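Local coordinates for protein transcriptional regulator (Aquifex aeolicus, PDB 2EH3) that probably binds DNA through a helix-turn-helix domain and regulates transcription, as a dimeric member of the TetR/AcrR family that carries magnesium ions, at residues I61-F65 with D114-F119. Residues are numbered along the deposited sequence; the frame is centred on the assembly and turned at random.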
ATOM      1  N   ILE A  61       8.196  14.123 -10.562  1.00 16.53           N
ATOM      2  CA  ILE A  61       8.709  12.775 -10.771  1.00 15.35           C
ATOM      3  C   ILE A  61       9.142  12.606 -12.222  1.00 14.97           C
ATOM      4  O   ILE A  61      10.207  12.041 -12.503  1.00 15.29           O
ATOM      5  CB  ILE A  61       7.650  11.712 -10.405  1.00 16.03           C
ATOM      6  CG1 ILE A  61       7.332  11.818  -8.906  1.00 17.67           C
ATOM      7  CG2 ILE A  61       8.172  10.309 -10.723  1.00 16.24           C
ATOM      8  CD1 ILE A  61       8.526  11.629  -8.001  1.00 20.05           C
ATOM      9  N   ILE A  62       8.323  13.097 -13.142  1.00 15.71           N
ATOM     10  CA  ILE A  62       8.686  13.029 -14.555  1.00 15.25           C
ATOM     11  C   ILE A  62      10.014  13.774 -14.740  1.00 15.78           C
ATOM     12  O   ILE A  62      10.920  13.268 -15.411  1.00 14.49           O
ATOM     13  CB  ILE A  62       7.589  13.660 -15.428  1.00 16.20           C
ATOM     14  CG1 ILE A  62       6.341  12.781 -15.337  1.00 16.79           C
ATOM     15  CG2 ILE A  62       8.055  13.820 -16.893  1.00 17.68           C
ATOM     16  CD1 ILE A  62       5.159  13.313 -16.144  1.00 17.56           C
ATOM     17  N   SER A  63      10.127  14.968 -14.157  1.00 15.53           N
ATOM     18  CA  SER A  63      11.370  15.749 -14.256  1.00 16.83           C
ATOM     19  C   SER A  63      12.560  14.982 -13.703  1.00 16.40           C
ATOM     20  O   SER A  63      13.649  15.000 -14.288  1.00 15.03           O
ATOM     21  CB  SER A  63      11.242  17.069 -13.486  1.00 18.29           C
ATOM     22  OG  SER A  63      10.341  17.919 -14.157  1.00 22.52           O
ATOM     23  N   LEU A  64      12.359  14.321 -12.566  1.00 16.13           N
ATOM     24  CA  LEU A  64      13.418  13.541 -11.951  1.00 18.05           C
ATOM     25  C   LEU A  64      13.969  12.508 -12.942  1.00 17.27           C
ATOM     26  O   LEU A  64      15.188  12.371 -13.100  1.00 18.20           O
ATOM     27  CB  LEU A  64      12.883  12.837 -10.695  1.00 20.79           C
ATOM     28  CG  LEU A  64      13.833  11.885  -9.960  1.00 25.04           C
ATOM     29  CD1 LEU A  64      13.735  12.126  -8.460  1.00 24.56           C
ATOM     30  CD2 LEU A  64      13.487  10.454 -10.278  1.00 25.27           C
ATOM     31  N   PHE A  65      13.077  11.775 -13.601  1.00 15.80           N
ATOM     32  CA  PHE A  65      13.520  10.774 -14.552  1.00 15.52           C
ATOM     33  C   PHE A  65      14.225  11.426 -15.727  1.00 16.68           C
ATOM     34  O   PHE A  65      15.271  10.952 -16.148  1.00 18.34           O
ATOM     35  CB  PHE A  65      12.337   9.954 -15.084  1.00 17.23           C
ATOM     36  CG  PHE A  65      11.911   8.854 -14.171  1.00 16.89           C
ATOM     37  CD1 PHE A  65      12.729   7.757 -13.960  1.00 18.99           C
ATOM     38  CD2 PHE A  65      10.684   8.918 -13.506  1.00 18.27           C
ATOM     39  CE1 PHE A  65      12.339   6.737 -13.100  1.00 20.21           C
ATOM     40  CE2 PHE A  65      10.292   7.897 -12.649  1.00 20.90           C
ATOM     41  CZ  PHE A  65      11.130   6.805 -12.451  1.00 20.52           C
ATOM     42  N   ASP A 114       2.603   4.878 -14.515  1.00 14.22           N
ATOM     43  CA  ASP A 114       3.456   5.756 -15.305  1.00 15.66           C
ATOM     44  C   ASP A 114       4.860   5.776 -14.750  1.00 15.74           C
ATOM     45  O   ASP A 114       5.834   5.717 -15.512  1.00 15.71           O
ATOM     46  CB  ASP A 114       2.943   7.193 -15.342  1.00 18.31           C
ATOM     47  CG  ASP A 114       3.789   8.078 -16.255  1.00 20.51           C
ATOM     48  OD1 ASP A 114       3.762   7.859 -17.484  1.00 23.55           O
ATOM     49  OD2 ASP A 114       4.499   8.967 -15.748  1.00 23.18           O
ATOM     50  N   ALA A 115       4.984   5.866 -13.428  1.00 15.08           N
ATOM     51  CA  ALA A 115       6.306   5.872 -12.817  1.00 14.69           C
ATOM     52  C   ALA A 115       6.995   4.539 -13.137  1.00 15.45           C
ATOM     53  O   ALA A 115       8.198   4.503 -13.427  1.00 16.12           O
ATOM     54  CB  ALA A 115       6.189   6.049 -11.298  1.00 16.72           C
ATOM     55  N   LYS A 116       6.232   3.443 -13.071  1.00 15.44           N
ATOM     56  CA  LYS A 116       6.792   2.124 -13.352  1.00 15.95           C
ATOM     57  C   LYS A 116       7.281   2.038 -14.797  1.00 13.95           C
ATOM     58  O   LYS A 116       8.374   1.511 -15.044  1.00 15.01           O
ATOM     59  CB  LYS A 116       5.751   1.031 -13.101  1.00 17.07           C
ATOM     60  CG  LYS A 116       6.366  -0.354 -13.002  1.00 20.20           C
ATOM     61  CD  LYS A 116       5.378  -1.338 -12.401  1.00 24.79           C
ATOM     62  CE  LYS A 116       4.661  -2.141 -13.469  1.00 27.96           C
ATOM     63  NZ  LYS A 116       5.560  -3.156 -14.068  1.00 27.77           N
ATOM     64  N   ARG A 117       6.486   2.556 -15.738  1.00 15.18           N
ATOM     65  CA  ARG A 117       6.879   2.529 -17.144  1.00 15.03           C
ATOM     66  C   ARG A 117       8.175   3.307 -17.348  1.00 13.91           C
ATOM     67  O   ARG A 117       9.076   2.844 -18.056  1.00 13.73           O
ATOM     68  CB  ARG A 117       5.793   3.128 -18.051  1.00 19.52           C
ATOM     69  CG  ARG A 117       4.576   2.233 -18.278  1.00 24.88           C
ATOM     70  CD  ARG A 117       3.716   2.751 -19.445  1.00 28.23           C
ATOM     71  NE  ARG A 117       3.218   4.115 -19.242  1.00 32.50           N
ATOM     72  CZ  ARG A 117       2.129   4.421 -18.538  1.00 33.40           C
ATOM     73  NH1 ARG A 117       1.419   3.459 -17.972  1.00 35.65           N
ATOM     74  NH2 ARG A 117       1.751   5.684 -18.399  1.00 34.38           N
ATOM     75  N   ARG A 118       8.287   4.475 -16.716  1.00 13.87           N
ATOM     76  CA  ARG A 118       9.499   5.269 -16.872  1.00 12.80           C
ATOM     77  C   ARG A 118      10.713   4.607 -16.246  1.00 12.47           C
ATOM     78  O   ARG A 118      11.823   4.650 -16.797  1.00 12.24           O
ATOM     79  CB  ARG A 118       9.298   6.658 -16.264  1.00 13.45           C
ATOM     80  CG  ARG A 118       8.290   7.445 -17.026  1.00 13.74           C
ATOM     81  CD  ARG A 118       8.043   8.778 -16.361  1.00 13.60           C
ATOM     82  NE  ARG A 118       7.012   9.536 -17.070  1.00 17.47           N
ATOM     83  CZ  ARG A 118       7.270  10.330 -18.107  1.00 20.80           C
ATOM     84  NH1 ARG A 118       8.516  10.464 -18.544  1.00 22.16           N
ATOM     85  NH2 ARG A 118       6.284  10.985 -18.692  1.00 22.72           N
ATOM     86  N   PHE A 119      10.524   4.008 -15.078  1.00 11.57           N
ATOM     87  CA  PHE A 119      11.604   3.336 -14.423  1.00 11.27           C
ATOM     88  C   PHE A 119      12.049   2.144 -15.279  1.00 10.78           C
ATOM     89  O   PHE A 119      13.250   1.873 -15.439  1.00 10.47           O
ATOM     90  CB  PHE A 119      11.139   2.892 -13.036  1.00 12.76           C
ATOM     91  CG  PHE A 119      12.218   2.300 -12.202  1.00 17.20           C
ATOM     92  CD1 PHE A 119      13.523   2.793 -12.238  1.00 16.49           C
ATOM     93  CD2 PHE A 119      11.913   1.235 -11.346  1.00 17.37           C
ATOM     94  CE1 PHE A 119      14.515   2.239 -11.430  1.00 18.80           C
ATOM     95  CE2 PHE A 119      12.888   0.678 -10.541  1.00 20.58           C
ATOM     96  CZ  PHE A 119      14.190   1.176 -10.578  1.00 20.03           C
TER
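Arg-118 lies across both Phe-65 and Ile-62, using its aliphatic stem on one and its guanidinium on the other. Arg-118 CB sits 3.9 Å from the centroid of the Phe-65 ring and only 13° off the ring normal, a CH-pi contact over the face. Phe-65 reaches this place because its CG is anti to its carbonyl carbon (chi1 -82°), on a CB that points at the facing helix. Phe-65 also meets the backbone of that helix at two points a turn apart, Phe-65 CZ lying 3.9 Å from Ala-115 O and Phe-65 CE1 3.7 Å from Phe-119 CA. From CG to NE the arginine chain is extended, which carries the guanidinium out to Ile-62. There Ile-62 CG2 stands 3.5 Å over one face of the Arg-118 guanidinium, nearer its margin than its middle, while Ile-62 CD1 comes within 3.6 Å of Arg-118 NH2. Rotation of the guanidinium is restrained at its edge: Arg-118 NE donates to Asp-114 OD2 at 2.9 Å and 162°; the oxygen lies in the guanidinium plane, whereas NE meets it on the syn side, tilted out of the carboxylate plane. His-58, a turn before Ile-62 on helix 46-67, is also hydrogen-bonded to OD2 and so ties the two helices together. The segments run almost parallel, with axes 10.8 Å apart, joining helix 46-67, which follows the predicted helix-turn-helix motif, to helix 105-126 of the TetR-like C-terminal domain. No hydrogen bond crosses between the two segments themselves; their contact rests on van der Waals and CH-pi packing, in which an ion-paired arginine presents its flat face to isoleucine and its methylene to phenylalanine.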